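Local coordinates for protein BIFUNCTIONAL PROTEIN Proline utilization A (PutA) (Corynebacterium freiburgense, PDB 5UX5) that probably oxidises proline to pyrroline-5-carboxylate with FAD in one domain and the semialdehyde formed by its hydrolysis to glutamate with NAD in another, at residues 279-284 against 291-296. Numbering follows the deposited sequence.
Sequences ADFAKR and AKIKIR. With FAD (flavin-adenine dinucleotide), chain E.
A282 and I293 meet in a small, buried, wholly apolar contact between a helix and the strand that follows it in the (beta/alpha)8-type barrel of the proline dehydrogenase domain. The methyl of A282 points at the strand and rests alongside the CG1-CD1 arm of I293, A282 CB lying 3.9 Å from both I293 CG1 and I293 CD1. The small alanine suits this place because the backbones are close, 6.4 Å between the CA atoms of A282 and I293. In I293, chi1 of 64° turns the CG1-CD1 arm to the alanine, while the other branch serves the phenylalanine: I293 CG2 lies 4.2 Å from F281 CE2, at the ring edge near its plane. The two branches thus let one residue touch two successive helix residues. I295 also points to the helix; K294, salt-bridged to D374 and E376, and R296 lie on the strand's other side. R296 NH1 makes a weak, bent hydrogen bond to FAD N5 (3.1 Å, 124° at the hydrogen), and E376 forms a salt bridge with R296 NE. Helix 271-287 and strand 293-298 complete a beta-alpha-beta unit begun by strand 260-265, with helix 239-251 packing against F281 and I293, and V345 of strand 345-350 touching A282.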
loop_
_atom_site.group_PDB
_atom_site.type_symbol
_atom_site.label_atom_id
_atom_site.label_comp_id
_atom_site.label_asym_id
_atom_site.label_seq_id
_atom_site.Cartn_x
_atom_site.Cartn_y
_atom_site.Cartn_z
ATOM N N ALA A 279 22.169 -5.391 26.823
ATOM C CA ALA A 279 23.049 -5.901 27.869
ATOM C C ALA A 279 23.880 -4.775 28.457
ATOM O O ALA A 279 24.081 -4.720 29.677
ATOM C CB ALA A 279 23.959 -7.004 27.329
ATOM N N ASP A 280 24.343 -3.846 27.612
ATOM C CA ASP A 280 25.042 -2.687 28.154
ATOM C C ASP A 280 24.086 -1.838 28.973
ATOM O O ASP A 280 24.430 -1.423 30.087
ATOM C CB ASP A 280 25.695 -1.841 27.046
ATOM C CG ASP A 280 26.790 -2.601 26.262
ATOM O OD1 ASP A 280 27.386 -3.589 26.787
ATOM O OD2 ASP A 280 27.088 -2.168 25.121
ATOM N N PHE A 281 22.851 -1.648 28.469
ATOM C CA PHE A 281 21.840 -0.871 29.189
ATOM C C PHE A 281 21.630 -1.417 30.600
ATOM O O PHE A 281 21.524 -0.657 31.571
ATOM C CB PHE A 281 20.513 -0.872 28.417
ATOM C CG PHE A 281 19.391 -0.294 29.195
ATOM C CD1 PHE A 281 19.280 1.078 29.337
ATOM C CD2 PHE A 281 18.496 -1.104 29.852
ATOM C CE1 PHE A 281 18.273 1.638 30.101
ATOM C CE2 PHE A 281 17.480 -0.552 30.608
ATOM C CZ PHE A 281 17.369 0.822 30.733
ATOM N N ALA A 282 21.554 -2.739 30.728
ATOM C CA ALA A 282 21.402 -3.350 32.038
ATOM C C ALA A 282 22.593 -3.062 32.947
ATOM O O ALA A 282 22.434 -2.992 34.170
ATOM C CB ALA A 282 21.206 -4.858 31.878
ATOM N N LYS A 283 23.794 -2.926 32.384
ATOM C CA LYS A 283 24.946 -2.569 33.208
ATOM C C LYS A 283 24.861 -1.115 33.659
ATOM O O LYS A 283 25.155 -0.786 34.817
ATOM C CB LYS A 283 26.238 -2.825 32.431
ATOM C CG LYS A 283 26.519 -4.290 32.157
ATOM C CD LYS A 283 27.688 -4.437 31.214
ATOM C CE LYS A 283 28.040 -5.893 30.981
ATOM N NZ LYS A 283 29.246 -6.031 30.104
ATOM N N ARG A 284 24.445 -0.238 32.749
ATOM C CA ARG A 284 24.236 1.158 33.084
ATOM C C ARG A 284 23.153 1.296 34.158
ATOM O O ARG A 284 23.295 2.093 35.098
ATOM C CB ARG A 284 23.903 1.908 31.789
ATOM C CG ARG A 284 23.681 3.420 31.851
ATOM C CD ARG A 284 22.893 3.906 30.594
ATOM N NE ARG A 284 21.843 4.859 30.959
ATOM C CZ ARG A 284 20.732 5.082 30.266
ATOM N NH1 ARG A 284 20.495 4.418 29.142
ATOM N NH2 ARG A 284 19.847 5.968 30.711
ATOM N N ALA A 291 17.210 -2.203 39.114
ATOM C CA ALA A 291 16.968 -3.636 39.087
ATOM C C ALA A 291 17.301 -4.230 37.719
ATOM O O ALA A 291 17.518 -3.522 36.730
ATOM C CB ALA A 291 15.518 -3.939 39.457
ATOM N N LYS A 292 17.325 -5.561 37.682
ATOM C CA LYS A 292 17.639 -6.288 36.467
ATOM C C LYS A 292 16.565 -6.094 35.408
ATOM O O LYS A 292 15.482 -5.579 35.677
ATOM C CB LYS A 292 17.809 -7.779 36.751
ATOM C CG LYS A 292 18.887 -8.110 37.744
ATOM C CD LYS A 292 18.735 -9.526 38.189
ATOM C CE LYS A 292 19.427 -9.789 39.497
ATOM N NZ LYS A 292 19.282 -11.228 39.820
ATOM N N ILE A 293 16.919 -6.441 34.170
ATOM C CA ILE A 293 15.952 -6.602 33.099
ATOM C C ILE A 293 15.889 -8.082 32.759
ATOM O O ILE A 293 16.707 -8.881 33.221
ATOM C CB ILE A 293 16.297 -5.758 31.864
ATOM C CG1 ILE A 293 17.611 -6.213 31.248
ATOM C CG2 ILE A 293 16.418 -4.328 32.235
ATOM C CD1 ILE A 293 17.922 -5.518 29.935
ATOM N N LYS A 294 14.887 -8.456 31.965
ATOM C CA LYS A 294 14.756 -9.820 31.460
ATOM C C LYS A 294 14.434 -9.772 29.983
ATOM O O LYS A 294 13.550 -9.024 29.563
ATOM C CB LYS A 294 13.668 -10.623 32.169
ATOM C CG LYS A 294 13.525 -12.043 31.654
ATOM C CD LYS A 294 12.489 -12.835 32.437
ATOM C CE LYS A 294 12.283 -14.238 31.875
ATOM N NZ LYS A 294 11.049 -14.891 32.370
ATOM N N ILE A 295 15.144 -10.568 29.200
ATOM C CA ILE A 295 14.873 -10.705 27.781
ATOM C C ILE A 295 14.234 -12.061 27.557
ATOM O O ILE A 295 14.736 -13.081 28.036
ATOM C CB ILE A 295 16.158 -10.495 26.969
ATOM C CG1 ILE A 295 16.509 -9.007 27.098
ATOM C CG2 ILE A 295 15.972 -10.910 25.508
ATOM C CD1 ILE A 295 17.836 -8.605 26.682
ATOM N N ARG A 296 13.075 -12.063 26.917
ATOM C CA ARG A 296 12.477 -13.303 26.440
ATOM C C ARG A 296 12.990 -13.542 25.022
ATOM O O ARG A 296 12.731 -12.735 24.116
ATOM C CB ARG A 296 10.948 -13.242 26.457
ATOM C CG ARG A 296 10.324 -14.576 26.045
ATOM C CD ARG A 296 8.886 -14.474 25.584
ATOM N NE ARG A 296 8.005 -14.004 26.634
ATOM C CZ ARG A 296 6.831 -13.451 26.396
ATOM N NH1 ARG A 296 6.444 -13.302 25.138
ATOM N NH2 ARG A 296 6.067 -13.029 27.397
HETATM P PA FAD E . 11.102 -24.441 15.828
HETATM O O1A FAD E . 10.477 -25.461 14.815
HETATM O O2A FAD E . 12.455 -24.665 16.319
HETATM O O5B FAD E . 11.247 -23.031 15.394
HETATM C C5B FAD E . 10.338 -22.488 14.455
HETATM C C4B FAD E . 10.764 -21.067 14.138
HETATM O O4B FAD E . 11.800 -21.052 13.199
HETATM C C3B FAD E . 9.669 -20.240 13.544
HETATM O O3B FAD E . 8.762 -19.705 14.441
HETATM C C2B FAD E . 10.429 -19.187 12.821
HETATM O O2B FAD E . 10.678 -18.094 13.627
HETATM C C1B FAD E . 11.660 -19.919 12.372
HETATM N N9A FAD E . 11.599 -20.332 10.978
HETATM C C8A FAD E . 10.965 -21.461 10.476
HETATM N N7A FAD E . 11.102 -21.498 9.136
HETATM C C5A FAD E . 11.843 -20.413 8.681
HETATM C C6A FAD E . 12.294 -19.973 7.422
HETATM N N6A FAD E . 12.004 -20.666 6.178
HETATM N N1A FAD E . 13.019 -18.846 7.352
HETATM C C2A FAD E . 13.309 -18.132 8.486
HETATM N N3A FAD E . 12.885 -18.534 9.725
HETATM C C4A FAD E . 12.162 -19.652 9.859
HETATM N N1 FAD E . 6.846 -14.921 18.877
HETATM C C2 FAD E . 7.021 -13.508 18.643
HETATM O O2 FAD E . 7.316 -13.087 17.369
HETATM N N3 FAD E . 6.822 -12.602 19.692
HETATM C C4 FAD E . 6.502 -13.032 20.981
HETATM O O4 FAD E . 6.325 -12.117 22.004
HETATM C C4X FAD E . 6.477 -14.501 21.277
HETATM N N5 FAD E . 6.335 -14.999 22.568
HETATM C C5X FAD E . 6.365 -16.379 22.813
HETATM C C6 FAD E . 6.217 -16.891 24.116
HETATM C C7 FAD E . 6.246 -18.266 24.320
HETATM C C7M FAD E . 6.082 -18.842 25.695
HETATM C C8 FAD E . 6.437 -19.132 23.273
HETATM C C8M FAD E . 6.469 -20.608 23.500
HETATM C C9 FAD E . 6.581 -18.634 21.986
HETATM C C9A FAD E . 6.547 -17.270 21.763
HETATM N N10 FAD E . 6.718 -16.798 20.428
HETATM C C10 FAD E . 6.684 -15.412 20.166
HETATM C "C1'" FAD E . 6.861 -17.761 19.321
HETATM C "C2'" FAD E . 8.258 -18.050 18.842
HETATM O "O2'" FAD E . 8.759 -16.916 18.231
HETATM C "C3'" FAD E . 8.174 -19.258 17.884
HETATM O "O3'" FAD E . 7.419 -18.884 16.797
HETATM C "C4'" FAD E . 7.582 -20.566 18.422
HETATM O "O4'" FAD E . 7.708 -20.706 19.791
HETATM C "C5'" FAD E . 8.073 -21.825 17.671
HETATM O "O5'" FAD E . 9.477 -21.916 17.457
HETATM P P FAD E . 10.436 -23.026 18.147
HETATM O O1P FAD E . 11.752 -22.525 18.853
HETATM O O2P FAD E . 9.342 -23.780 18.997
HETATM O O3P FAD E . 10.476 -24.313 17.162
#